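Local coordinates for vivid PAS protein VVD (Neurospora crassa, PDB 3D72), which serves as a fungal blue-light photoreceptor, binding a flavin in a LOV-type PAS domain and forming a rapidly exchanging dimer on light activation, at residues A[72-77]-A[81-86]; A[114-119]-A[124-129]; A[132-135]-A[139-142]. The protein carries 1 engineered substitution. One frame throughout, in Å; residues are numbered along the deposited sequence.

Contact 1 of 3, residues A[72-77]-A[81-86]; sequences NCRFLQ and GMVKPK. With FAD (flavin-adenine dinucleotide), chain C.
Arg-74 meets Val-83 and Pro-85 because its CG stands between the backbone N and the carbonyl carbon (chi1 71°) and the chain, straight at chi2, folds at chi3 (75°), which swings the guanidinium toward the FAD pyrophosphate. Val-83 crosses the arginine obliquely: its CG2 presses on Arg-74 O at 3.4 Å, while CG1 lies against Arg-74 CD. The Pro-85 ring crosses the arginine at about a right angle and spreads CB and CG over one guanidinium face, CG lying 3.4 Å from Arg-74 NH2; Asn-72 OD1 sits over the opposite face. Wedged between these two, the group turns its edge to phosphate. Arg-74 NE donates to FAD O2P (3.0 Å), and Arg-74 NH1 to FAD O1P (2.8 Å) along a nearly straight line, 176° at the hydrogen. Arg-74 NH2, salt-bridged to Asp-47, also donates to water 1, which donates in turn to Val-83 O. Midway along the 3-10 segment 73-77, Phe-75 O receives a C-H...O contact of 3.2 Å from Gly-81 CA. Asn-72 OD1 closes an Asx turn on Arg-74 N and also accepts from the ribityl O2' of FAD. Gln-77 NE2 donates to FAD O2 (2.9 Å) and to the ribityl O4', with Arg-89 holding its OE1. Cys-73 SG stands 3.2 Å from FAD C4X, where LOV domains form their light-driven cysteinyl adduct; the sequence Asn-Cys-Arg-Phe-Leu-Gln is the signature of that family. With Lys-86 N donating to FAD O1A (2.8 Å), the two segments grip both phosphates, and Arg-74 probably offsets much of their negative charge; no direct hydrogen bond joins the segments themselves, which meet through packing on Arg-74, one C-H...O contact and a bridging water.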
loop_
_atom_site.group_PDB
_atom_site.type_symbol
_atom_site.label_atom_id
_atom_site.label_comp_id
_atom_site.label_asym_id
_atom_site.label_seq_id
_atom_site.Cartn_x
_atom_site.Cartn_y
_atom_site.Cartn_z
ATOM N N ASN A 72 -4.990 15.969 19.784
ATOM C CA ASN A 72 -6.180 15.448 19.124
ATOM C C ASN A 72 -6.380 16.423 17.966
ATOM O O ASN A 72 -6.176 17.623 18.113
ATOM C CB ASN A 72 -7.380 15.480 20.069
ATOM C CG ASN A 72 -8.634 14.936 19.427
ATOM O OD1 ASN A 72 -9.297 15.623 18.643
ATOM N ND2 ASN A 72 -8.963 13.693 19.746
ATOM N N CYS A 73 -6.778 15.909 16.813
ATOM C CA CYS A 73 -6.929 16.747 15.638
ATOM C C CYS A 73 -8.010 17.817 15.700
ATOM O O CYS A 73 -8.085 18.656 14.809
ATOM C CB CYS A 73 -7.153 15.858 14.420
ATOM S SG CYS A 73 -6.629 16.614 12.837
ATOM N N ARG A 74 -8.836 17.808 16.739
ATOM C CA ARG A 74 -9.898 18.808 16.817
ATOM C C ARG A 74 -9.384 20.243 16.875
ATOM O O ARG A 74 -10.163 21.175 16.673
ATOM C CB ARG A 74 -10.820 18.551 18.021
ATOM C CG ARG A 74 -10.189 18.843 19.373
ATOM C CD ARG A 74 -11.229 18.763 20.497
ATOM N NE ARG A 74 -11.605 17.389 20.821
ATOM C CZ ARG A 74 -10.875 16.557 21.557
ATOM N NH1 ARG A 74 -11.309 15.322 21.790
ATOM N NH2 ARG A 74 -9.724 16.957 22.076
ATOM N N PHE A 75 -8.091 20.437 17.134
ATOM C CA PHE A 75 -7.562 21.802 17.204
ATOM C C PHE A 75 -7.756 22.565 15.896
ATOM O O PHE A 75 -7.747 23.787 15.887
ATOM C CB PHE A 75 -6.073 21.804 17.596
ATOM C CG PHE A 75 -5.150 21.289 16.527
ATOM C CD1 PHE A 75 -4.699 22.127 15.507
ATOM C CD2 PHE A 75 -4.713 19.964 16.547
ATOM C CE1 PHE A 75 -3.838 21.655 14.522
ATOM C CE2 PHE A 75 -3.850 19.487 15.562
ATOM C CZ PHE A 75 -3.410 20.329 14.552
ATOM N N LEU A 76 -7.932 21.843 14.793
ATOM C CA LEU A 76 -8.130 22.485 13.499
ATOM C C LEU A 76 -9.498 23.158 13.418
ATOM O O LEU A 76 -9.754 23.939 12.504
ATOM C CB LEU A 76 -8.008 21.457 12.359
ATOM C CG LEU A 76 -6.617 20.876 12.079
ATOM C CD1 LEU A 76 -6.711 19.813 10.989
ATOM C CD2 LEU A 76 -5.674 21.984 11.644
ATOM N N GLN A 77 -10.375 22.856 14.369
ATOM C CA GLN A 77 -11.715 23.425 14.351
ATOM C C GLN A 77 -11.805 24.865 14.823
ATOM O O GLN A 77 -12.883 25.456 14.803
ATOM C CB GLN A 77 -12.657 22.528 15.152
ATOM C CG GLN A 77 -12.975 21.227 14.416
ATOM C CD GLN A 77 -13.313 20.090 15.345
ATOM O OE1 GLN A 77 -13.803 20.303 16.461
ATOM N NE2 GLN A 77 -13.072 18.858 14.885
ATOM N N GLY A 81 -6.572 27.496 17.055
ATOM C CA GLY A 81 -6.142 26.155 17.410
ATOM C C GLY A 81 -6.428 25.767 18.848
ATOM O O GLY A 81 -5.780 24.873 19.391
ATOM N N MET A 82 -7.406 26.430 19.459
ATOM C CA MET A 82 -7.778 26.160 20.844
ATOM C C MET A 82 -9.193 25.589 20.925
ATOM O O MET A 82 -10.174 26.331 20.871
ATOM C CB MET A 82 -7.707 27.455 21.658
ATOM C CG MET A 82 -6.417 28.239 21.468
ATOM S SD MET A 82 -4.965 27.438 22.177
ATOM C CE MET A 82 -4.440 28.690 23.350
ATOM N N VAL A 83 -9.300 24.270 21.049
ATOM C CA VAL A 83 -10.604 23.627 21.142
ATOM C C VAL A 83 -10.619 22.602 22.266
ATOM O O VAL A 83 -10.007 21.542 22.161
ATOM C CB VAL A 83 -10.984 22.906 19.830
ATOM C CG1 VAL A 83 -12.414 22.391 19.920
ATOM C CG2 VAL A 83 -10.827 23.846 18.654
ATOM N N LYS A 84 -11.325 22.922 23.346
ATOM C CA LYS A 84 -11.413 22.017 24.481
ATOM C C LYS A 84 -12.410 20.894 24.206
ATOM O O LYS A 84 -13.435 21.098 23.558
ATOM C CB LYS A 84 -11.824 22.793 25.737
ATOM C CG LYS A 84 -10.864 23.919 26.127
ATOM C CD LYS A 84 -9.434 23.422 26.384
ATOM C CE LYS A 84 -8.617 23.312 25.096
ATOM N NZ LYS A 84 -7.222 22.856 25.350
ATOM N N PRO A 85 -12.110 19.681 24.692
ATOM C CA PRO A 85 -12.986 18.524 24.495
ATOM C C PRO A 85 -14.362 18.789 25.098
ATOM O O PRO A 85 -14.462 19.417 26.147
ATOM C CB PRO A 85 -12.253 17.409 25.237
ATOM C CG PRO A 85 -10.823 17.828 25.165
ATOM C CD PRO A 85 -10.894 19.298 25.429
ATOM N N LYS A 86 -15.409 18.305 24.433
ATOM C CA LYS A 86 -16.795 18.458 24.889
ATOM C C LYS A 86 -17.338 19.875 24.706
ATOM O O LYS A 86 -18.526 20.123 24.924
ATOM C CB LYS A 86 -16.930 18.085 26.378
ATOM C CG LYS A 86 -16.058 16.936 26.880
ATOM C CD LYS A 86 -16.600 15.563 26.528
ATOM C CE LYS A 86 -16.410 15.243 25.061
ATOM N NZ LYS A 86 -14.976 15.270 24.642
HETATM P PA FAD C . -16.643 16.282 21.422
HETATM O O1A FAD C . -15.561 17.185 21.903
HETATM O O2A FAD C . -17.290 15.395 22.417
HETATM O O5B FAD C . -17.734 17.174 20.692
HETATM C C5B FAD C . -18.946 16.644 20.119
HETATM C C4B FAD C . -19.840 17.828 19.763
HETATM O O4B FAD C . -21.072 17.284 19.256
HETATM C C3B FAD C . -20.194 18.765 20.938
HETATM O O3B FAD C . -19.909 20.120 20.708
HETATM C C2B FAD C . -21.670 18.513 21.222
HETATM O O2B FAD C . -22.460 19.616 21.587
HETATM C C1B FAD C . -22.202 17.778 19.988
HETATM N N9A FAD C . -23.024 16.622 20.289
HETATM C C8A FAD C . -22.672 15.499 20.986
HETATM N N7A FAD C . -23.635 14.616 21.113
HETATM C C5A FAD C . -24.708 15.214 20.474
HETATM C C6A FAD C . -26.060 14.767 20.252
HETATM N N6A FAD C . -26.498 13.593 20.714
HETATM N N1A FAD C . -26.905 15.591 19.567
HETATM C C2A FAD C . -26.427 16.782 19.114
HETATM N N3A FAD C . -25.184 17.299 19.252
HETATM C C4A FAD C . -24.358 16.425 19.975
HETATM N N1 FAD C . -11.176 16.776 12.965
HETATM C C2 FAD C . -10.998 17.894 12.217
HETATM O O2 FAD C . -11.644 18.939 12.417
HETATM N N3 FAD C . -10.070 17.880 11.164
HETATM C C4 FAD C . -9.266 16.792 10.820
HETATM O O4 FAD C . -8.475 16.880 9.853
HETATM C C4X FAD C . -9.466 15.630 11.594
HETATM N N5 FAD C . -8.685 14.491 11.319
HETATM C C5X FAD C . -8.891 13.366 12.098
HETATM C C6 FAD C . -8.109 12.199 11.835
HETATM C C7 FAD C . -8.236 11.059 12.592
HETATM C C7M FAD C . -7.364 9.855 12.209
HETATM C C8 FAD C . -9.121 11.027 13.698
HETATM C C8M FAD C . -9.289 9.811 14.586
HETATM C C9 FAD C . -9.925 12.190 13.978
HETATM C C9A FAD C . -9.823 13.361 13.208
HETATM N N10 FAD C . -10.621 14.552 13.451
HETATM C C10 FAD C . -10.401 15.674 12.683
HETATM C "C1'" FAD C . -11.660 14.615 14.517
HETATM C "C2'" FAD C . -11.302 14.976 15.937
HETATM O "O2'" FAD C . -10.031 14.394 16.251
HETATM C "C3'" FAD C . -12.455 14.482 16.842
HETATM O "O3'" FAD C . -12.567 13.066 16.705
HETATM C "C4'" FAD C . -13.832 15.130 16.475
HETATM O "O4'" FAD C . -13.776 16.521 16.728
HETATM C "C5'" FAD C . -15.011 14.512 17.245
HETATM O "O5'" FAD C . -14.619 14.086 18.560
HETATM P P FAD C . -14.528 15.077 19.796
HETATM O O1P FAD C . -13.747 14.374 20.816
HETATM O O2P FAD C . -14.005 16.398 19.369
HETATM O O3P FAD C . -16.021 15.288 20.347
HETATM O O HOH W 1 -8.286 19.421 22.161
#

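Contact 2 of 3, residues A[114-119]-A[124-129]; sequences VVNFKK and FVNFLT. With FAD (flavin-adenine dinucleotide), chain C.
Asn-116 and Asn-126 are joined by an amide-to-amide hydrogen bond beside the flavin: Asn-126 ND2 donates to Asn-116 OD1 at 3.0 Å, coming from above the carbonyl plane, with the two amides turned 82° against each other. The same Asn-116 OD1 accepts from FAD N3 (2.9 Å), an almost straight bond, and Asn-116 ND2 donates to FAD O2 (2.9 Å), so one amide reads an N-H and a carbonyl of the pyrimidine edge together. Asn-126 ND2 also lies 3.2 Å from FAD O4, and its OD1 accepts from the backbone of Cys-148. Leu-128 adds an apolar touch, setting CD2 3.5 Å from FAD C4X. Behind this first shell is the hairpin of strands 110-117 and 123-134, part of the antiparallel PAS sheet. Val-114 with Asn-126 and Asn-116 with Phe-124 are hydrogen-bonded pairs; Val-115 with Val-125, between them, is a non-hydrogen-bonded pair whose side chains lie on the other face. Alternation thus brings Val-114, Asn-116, Phe-124 and Asn-126 to the flavin-side face. Phe-124 CG stands between its backbone N and carbonyl carbon (chi1 72°), which leans the ring back over Asn-116; Asn-116 CB makes a CH-pi contact over the ring face, 3.9 Å from its centroid. The Lys-118 side chain crosses that of Phe-124 at about a right angle, its CG 3.7 Å from Phe-124 CD1, while its NZ goes to a salt bridge with Glu-149. Farther out, Met-60 of helix 55-61 packs on both Phe-124 and Asn-126.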
loop_
_atom_site.group_PDB
_atom_site.type_symbol
_atom_site.label_atom_id
_atom_site.label_comp_id
_atom_site.label_asym_id
_atom_site.label_seq_id
_atom_site.Cartn_x
_atom_site.Cartn_y
_atom_site.Cartn_z
ATOM N N VAL A 114 -15.933 19.214 7.134
ATOM C CA VAL A 114 -15.883 19.970 8.372
ATOM C C VAL A 114 -15.103 21.259 8.193
ATOM O O VAL A 114 -14.083 21.295 7.510
ATOM C CB VAL A 114 -15.236 19.129 9.516
ATOM C CG1 VAL A 114 -13.809 18.759 9.163
ATOM C CG2 VAL A 114 -15.270 19.913 10.826
ATOM N N VAL A 115 -15.603 22.332 8.793
ATOM C CA VAL A 115 -14.915 23.603 8.701
ATOM C C VAL A 115 -13.668 23.530 9.571
ATOM O O VAL A 115 -13.745 23.164 10.741
ATOM C CB VAL A 115 -15.810 24.764 9.181
ATOM C CG1 VAL A 115 -15.000 26.049 9.249
ATOM C CG2 VAL A 115 -16.978 24.938 8.222
ATOM N N ASN A 116 -12.523 23.857 8.977
ATOM C CA ASN A 116 -11.238 23.852 9.669
ATOM C C ASN A 116 -10.500 25.156 9.394
ATOM O O ASN A 116 -10.891 25.949 8.529
ATOM C CB ASN A 116 -10.360 22.676 9.201
ATOM C CG ASN A 116 -10.676 21.354 9.919
ATOM O OD1 ASN A 116 -10.000 20.349 9.691
ATOM N ND2 ASN A 116 -11.687 21.354 10.781
ATOM N N PHE A 117 -9.424 25.382 10.132
ATOM C CA PHE A 117 -8.643 26.600 9.970
ATOM C C PHE A 117 -7.151 26.296 9.936
ATOM O O PHE A 117 -6.658 25.500 10.734
ATOM C CB PHE A 117 -8.941 27.564 11.125
ATOM C CG PHE A 117 -10.380 27.959 11.226
ATOM C CD1 PHE A 117 -10.856 29.083 10.558
ATOM C CD2 PHE A 117 -11.267 27.188 11.963
ATOM C CE1 PHE A 117 -12.204 29.424 10.611
ATOM C CE2 PHE A 117 -12.618 27.510 12.028
ATOM C CZ PHE A 117 -13.090 28.644 11.346
ATOM N N LYS A 118 -6.456 26.930 9.008
ATOM C CA LYS A 118 -5.025 26.745 8.879
ATOM C C LYS A 118 -4.383 27.556 10.003
ATOM O O LYS A 118 -5.049 28.344 10.676
ATOM C CB LYS A 118 -4.562 27.225 7.505
ATOM C CG LYS A 118 -5.298 26.554 6.346
ATOM C CD LYS A 118 -4.646 26.885 5.022
ATOM C CE LYS A 118 -5.324 26.162 3.870
ATOM N NZ LYS A 118 -4.581 26.366 2.595
ATOM N N LYS A 119 -3.063 27.353 10.223
ATOM C CA LYS A 119 -2.342 28.048 11.280
ATOM C C LYS A 119 -2.498 29.567 11.225
ATOM O O LYS A 119 -2.596 30.226 12.264
ATOM C CB LYS A 119 -0.849 27.685 11.210
ATOM C CG LYS A 119 0.033 28.343 12.285
ATOM C CD LYS A 119 1.499 27.945 12.115
ATOM C CE LYS A 119 2.407 28.711 13.068
ATOM N NZ LYS A 119 2.011 28.506 14.486
ATOM N N PHE A 124 -11.236 26.962 5.814
ATOM C CA PHE A 124 -11.405 26.082 4.670
ATOM C C PHE A 124 -12.316 24.922 5.029
ATOM O O PHE A 124 -12.542 24.635 6.207
ATOM C CB PHE A 124 -10.055 25.565 4.136
ATOM C CG PHE A 124 -9.365 24.554 5.017
ATOM C CD1 PHE A 124 -8.589 24.960 6.100
ATOM C CD2 PHE A 124 -9.459 23.195 4.732
ATOM C CE1 PHE A 124 -7.910 24.024 6.883
ATOM C CE2 PHE A 124 -8.785 22.252 5.508
ATOM C CZ PHE A 124 -8.012 22.664 6.584
ATOM N N VAL A 125 -12.880 24.287 4.007
ATOM C CA VAL A 125 -13.743 23.138 4.220
ATOM C C VAL A 125 -12.868 21.920 3.971
ATOM O O VAL A 125 -12.308 21.747 2.889
ATOM C CB VAL A 125 -14.937 23.125 3.246
ATOM C CG1 VAL A 125 -15.861 21.959 3.573
ATOM C CG2 VAL A 125 -15.694 24.448 3.341
ATOM N N ASN A 126 -12.745 21.085 4.995
ATOM C CA ASN A 126 -11.923 19.887 4.937
ATOM C C ASN A 126 -12.801 18.669 4.682
ATOM O O ASN A 126 -13.702 18.375 5.463
ATOM C CB ASN A 126 -11.193 19.744 6.281
ATOM C CG ASN A 126 -10.128 18.663 6.285
ATOM O OD1 ASN A 126 -10.071 17.805 5.406
ATOM N ND2 ASN A 126 -9.277 18.696 7.313
ATOM N N PHE A 127 -12.560 17.983 3.566
ATOM C CA PHE A 127 -13.292 16.762 3.243
ATOM C C PHE A 127 -12.454 15.673 3.920
ATOM O O PHE A 127 -11.378 15.311 3.443
ATOM C CB PHE A 127 -13.334 16.544 1.728
ATOM C CG PHE A 127 -13.949 15.234 1.316
ATOM C CD1 PHE A 127 -13.300 14.412 0.397
ATOM C CD2 PHE A 127 -15.175 14.822 1.834
ATOM C CE1 PHE A 127 -13.853 13.192 0.009
ATOM C CE2 PHE A 127 -15.740 13.598 1.450
ATOM C CZ PHE A 127 -15.074 12.788 0.531
ATOM N N LEU A 128 -12.971 15.163 5.028
ATOM C CA LEU A 128 -12.277 14.179 5.845
ATOM C C LEU A 128 -12.811 12.752 5.798
ATOM O O LEU A 128 -14.009 12.533 5.868
ATOM C CB LEU A 128 -12.316 14.677 7.288
ATOM C CG LEU A 128 -11.714 13.831 8.402
ATOM C CD1 LEU A 128 -10.202 13.817 8.287
ATOM C CD2 LEU A 128 -12.159 14.417 9.740
ATOM N N THR A 129 -11.899 11.782 5.693
ATOM C CA THR A 129 -12.267 10.375 5.702
ATOM C C THR A 129 -11.424 9.702 6.782
ATOM O O THR A 129 -10.214 9.879 6.803
ATOM C CB THR A 129 -11.950 9.685 4.363
ATOM O OG1 THR A 129 -12.579 10.399 3.292
ATOM C CG2 THR A 129 -12.467 8.246 4.379
HETATM P PA FAD C . -16.643 16.282 21.422
HETATM O O1A FAD C . -15.561 17.185 21.903
HETATM O O2A FAD C . -17.290 15.395 22.417
HETATM O O5B FAD C . -17.734 17.174 20.692
HETATM C C5B FAD C . -18.946 16.644 20.119
HETATM C C4B FAD C . -19.840 17.828 19.763
HETATM O O4B FAD C . -21.072 17.284 19.256
HETATM C C3B FAD C . -20.194 18.765 20.938
HETATM O O3B FAD C . -19.909 20.120 20.708
HETATM C C2B FAD C . -21.670 18.513 21.222
HETATM O O2B FAD C . -22.460 19.616 21.587
HETATM C C1B FAD C . -22.202 17.778 19.988
HETATM N N9A FAD C . -23.024 16.622 20.289
HETATM C C8A FAD C . -22.672 15.499 20.986
HETATM N N7A FAD C . -23.635 14.616 21.113
HETATM C C5A FAD C . -24.708 15.214 20.474
HETATM C C6A FAD C . -26.060 14.767 20.252
HETATM N N6A FAD C . -26.498 13.593 20.714
HETATM N N1A FAD C . -26.905 15.591 19.567
HETATM C C2A FAD C . -26.427 16.782 19.114
HETATM N N3A FAD C . -25.184 17.299 19.252
HETATM C C4A FAD C . -24.358 16.425 19.975
HETATM N N1 FAD C . -11.176 16.776 12.965
HETATM C C2 FAD C . -10.998 17.894 12.217
HETATM O O2 FAD C . -11.644 18.939 12.417
HETATM N N3 FAD C . -10.070 17.880 11.164
HETATM C C4 FAD C . -9.266 16.792 10.820
HETATM O O4 FAD C . -8.475 16.880 9.853
HETATM C C4X FAD C . -9.466 15.630 11.594
HETATM N N5 FAD C . -8.685 14.491 11.319
HETATM C C5X FAD C . -8.891 13.366 12.098
HETATM C C6 FAD C . -8.109 12.199 11.835
HETATM C C7 FAD C . -8.236 11.059 12.592
HETATM C C7M FAD C . -7.364 9.855 12.209
HETATM C C8 FAD C . -9.121 11.027 13.698
HETATM C C8M FAD C . -9.289 9.811 14.586
HETATM C C9 FAD C . -9.925 12.190 13.978
HETATM C C9A FAD C . -9.823 13.361 13.208
HETATM N N10 FAD C . -10.621 14.552 13.451
HETATM C C10 FAD C . -10.401 15.674 12.683
HETATM C "C1'" FAD C . -11.660 14.615 14.517
HETATM C "C2'" FAD C . -11.302 14.976 15.937
HETATM O "O2'" FAD C . -10.031 14.394 16.251
HETATM C "C3'" FAD C . -12.455 14.482 16.842
HETATM O "O3'" FAD C . -12.567 13.066 16.705
HETATM C "C4'" FAD C . -13.832 15.130 16.475
HETATM O "O4'" FAD C . -13.776 16.521 16.728
HETATM C "C5'" FAD C . -15.011 14.512 17.245
HETATM O "O5'" FAD C . -14.619 14.086 18.560
HETATM P P FAD C . -14.528 15.077 19.796
HETATM O O1P FAD C . -13.747 14.374 20.816
HETATM O O2P FAD C . -14.005 16.398 19.369
HETATM O O3P FAD C . -16.021 15.288 20.347
#

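Contact 3 of 3, residues A[132-135]-A[139-142]; sequences PVRD and EYRY
Glu-139 joins Asp-135 through the backbone, Asp-135 N donating to Glu-139 O at 3.2 Å. Arg-134 CA brings its hydrogen to the same oxygen, a C-H...O contact of equal length. The Asp-135 carboxylate reaches into the connecting turn, where OD1 is hydrogen-bonded to Thr-137 OG1. Next comes Tyr-140, whose ring is sandwiched. The guanidinium of Arg-134 lies flat on one face, centres 4.0 Å apart and planes 24° from parallel, a cation-pi stack; Pro-132 packs on the opposite face, its CB 3.5 Å from Tyr-140 CD1. Extended from CG to NE, the Arg-134 chain carries its guanidinium out over the ring, where Gly-138 O accepts from NH1. Arg-134 NH2 comes near the phenol oxygen, but the angle is too poor for a bond. Arg-141 N then donates to Val-133 O (2.9 Å), and Tyr-142 N to that same oxygen (3.2 Å). Two successive residues facing Val-133 make a classic beta bulge in the hairpin of strands 123-134 and 140-146, neighbours in the antiparallel PAS sheet. With CG anti to the backbone N (chi1 169°), Arg-141 slants across Asp-135, whose OD2 touches CB and CG, and its end leads away; the charged atoms, Asp-135 OD2 and Arg-141 NH2, stay 4.1 Å apart, beyond a salt bridge. Arg-141 NE is paired instead with Asp-42 on strand 38-42. Tyr-142 completes the bulge as Val-133 N donates back to Tyr-142 O (2.8 Å), the donor standing above the carbonyl plane. The Tyr-142 ring leads past Asp-135 CB, and its hydroxyl bonds water 3, which reaches Asp-135 OD2 weakly.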
loop_
_atom_site.group_PDB
_atom_site.type_symbol
_atom_site.label_atom_id
_atom_site.label_comp_id
_atom_site.label_asym_id
_atom_site.label_seq_id
_atom_site.Cartn_x
_atom_site.Cartn_y
_atom_site.Cartn_z
ATOM N N PRO A 132 -10.584 2.982 10.440
ATOM C CA PRO A 132 -9.844 2.316 11.516
ATOM C C PRO A 132 -8.824 1.352 10.934
ATOM O O PRO A 132 -9.060 0.740 9.893
ATOM C CB PRO A 132 -10.935 1.591 12.292
ATOM C CG PRO A 132 -11.913 1.245 11.224
ATOM C CD PRO A 132 -11.983 2.523 10.417
ATOM N N VAL A 133 -7.710 1.208 11.644
ATOM C CA VAL A 133 -6.597 0.372 11.224
ATOM C C VAL A 133 -6.179 -0.671 12.269
ATOM O O VAL A 133 -6.073 -0.367 13.461
ATOM C CB VAL A 133 -5.384 1.290 10.896
ATOM C CG1 VAL A 133 -4.174 0.472 10.518
ATOM C CG2 VAL A 133 -5.762 2.238 9.764
ATOM N N ARG A 134 -5.952 -1.900 11.815
ATOM C CA ARG A 134 -5.525 -2.980 12.704
ATOM C C ARG A 134 -4.004 -3.025 12.756
ATOM O O ARG A 134 -3.346 -2.873 11.727
ATOM C CB ARG A 134 -6.025 -4.329 12.179
ATOM C CG ARG A 134 -7.522 -4.420 11.978
ATOM C CD ARG A 134 -7.884 -5.725 11.267
ATOM N NE ARG A 134 -9.307 -5.800 10.950
ATOM C CZ ARG A 134 -10.252 -5.945 11.867
ATOM N NH1 ARG A 134 -9.914 -6.031 13.143
ATOM N NH2 ARG A 134 -11.527 -5.995 11.513
ATOM N N ASP A 135 -3.429 -3.227 13.939
ATOM C CA ASP A 135 -1.975 -3.337 14.018
ATOM C C ASP A 135 -1.596 -4.820 13.964
ATOM O O ASP A 135 -2.390 -5.641 13.512
ATOM C CB ASP A 135 -1.431 -2.672 15.286
ATOM C CG ASP A 135 -1.929 -3.324 16.553
ATOM O OD1 ASP A 135 -2.698 -4.302 16.472
ATOM O OD2 ASP A 135 -1.540 -2.845 17.636
ATOM N N GLU A 139 -6.175 -6.384 15.961
ATOM C CA GLU A 139 -7.291 -5.603 16.476
ATOM C C GLU A 139 -7.120 -4.132 16.103
ATOM O O GLU A 139 -6.012 -3.684 15.827
ATOM C CB GLU A 139 -7.392 -5.773 17.993
ATOM C CG GLU A 139 -7.841 -7.173 18.398
ATOM C CD GLU A 139 -8.031 -7.335 19.894
ATOM O OE1 GLU A 139 -8.713 -8.297 20.303
ATOM O OE2 GLU A 139 -7.493 -6.510 20.664
ATOM N N TYR A 140 -8.218 -3.383 16.074
ATOM C CA TYR A 140 -8.138 -1.965 15.729
ATOM C C TYR A 140 -7.349 -1.205 16.786
ATOM O O TYR A 140 -7.705 -1.219 17.969
ATOM C CB TYR A 140 -9.541 -1.374 15.586
ATOM C CG TYR A 140 -10.247 -1.822 14.323
ATOM C CD1 TYR A 140 -9.666 -1.623 13.072
ATOM C CD2 TYR A 140 -11.501 -2.426 14.378
ATOM C CE1 TYR A 140 -10.314 -2.012 11.903
ATOM C CE2 TYR A 140 -12.158 -2.824 13.213
ATOM C CZ TYR A 140 -11.558 -2.612 11.982
ATOM O OH TYR A 140 -12.191 -3.007 10.827
ATOM N N ARG A 141 -6.279 -0.539 16.355
ATOM C CA ARG A 141 -5.407 0.208 17.266
ATOM C C ARG A 141 -5.267 1.674 16.855
ATOM O O ARG A 141 -5.152 2.569 17.699
ATOM C CB ARG A 141 -4.023 -0.459 17.298
ATOM C CG ARG A 141 -2.902 0.337 17.989
ATOM C CD ARG A 141 -3.201 0.557 19.457
ATOM N NE ARG A 141 -2.226 1.448 20.088
ATOM C CZ ARG A 141 -1.062 1.067 20.613
ATOM N NH1 ARG A 141 -0.257 1.973 21.151
ATOM N NH2 ARG A 141 -0.703 -0.211 20.617
ATOM N N TYR A 142 -5.293 1.918 15.551
ATOM C CA TYR A 142 -5.143 3.275 15.046
ATOM C C TYR A 142 -6.289 3.671 14.142
ATOM O O TYR A 142 -7.131 2.861 13.785
ATOM C CB TYR A 142 -3.861 3.398 14.219
ATOM C CG TYR A 142 -2.611 3.013 14.952
ATOM C CD1 TYR A 142 -1.975 1.800 14.705
ATOM C CD2 TYR A 142 -2.071 3.859 15.909
ATOM C CE1 TYR A 142 -0.821 1.438 15.405
ATOM C CE2 TYR A 142 -0.925 3.506 16.616
ATOM C CZ TYR A 142 -0.311 2.301 16.358
ATOM O OH TYR A 142 0.800 1.950 17.084
HETATM O O HOH W 2 -2.060 -2.724 20.016
HETATM O O HOH W 3 1.126 -0.949 17.098
#

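How the contacts relate
Contacts 1 and 2 touch each other and the same FAD: contact 1 takes the phosphates, ribityl chain and flavin from loops, contact 2 the flavin pyrimidine edge from the sheet. Leu-76 O and Phe-117 N, 2.8 Å apart in a probable hydrogen bond, tie the loop to the strand. Contact 2 is buried; contact 1 is only partly so, its 81-86 side facing outward. Contact 3, also partly buried, shares strand 123-134 with contact 2 but lies on the opposite side of the chain's centre, about 24 Å away between centres. There, a guanidinium-tyrosine stack and a bulge in the hairpin replace the ligand bonds, and the charged side chains turn to protein partners.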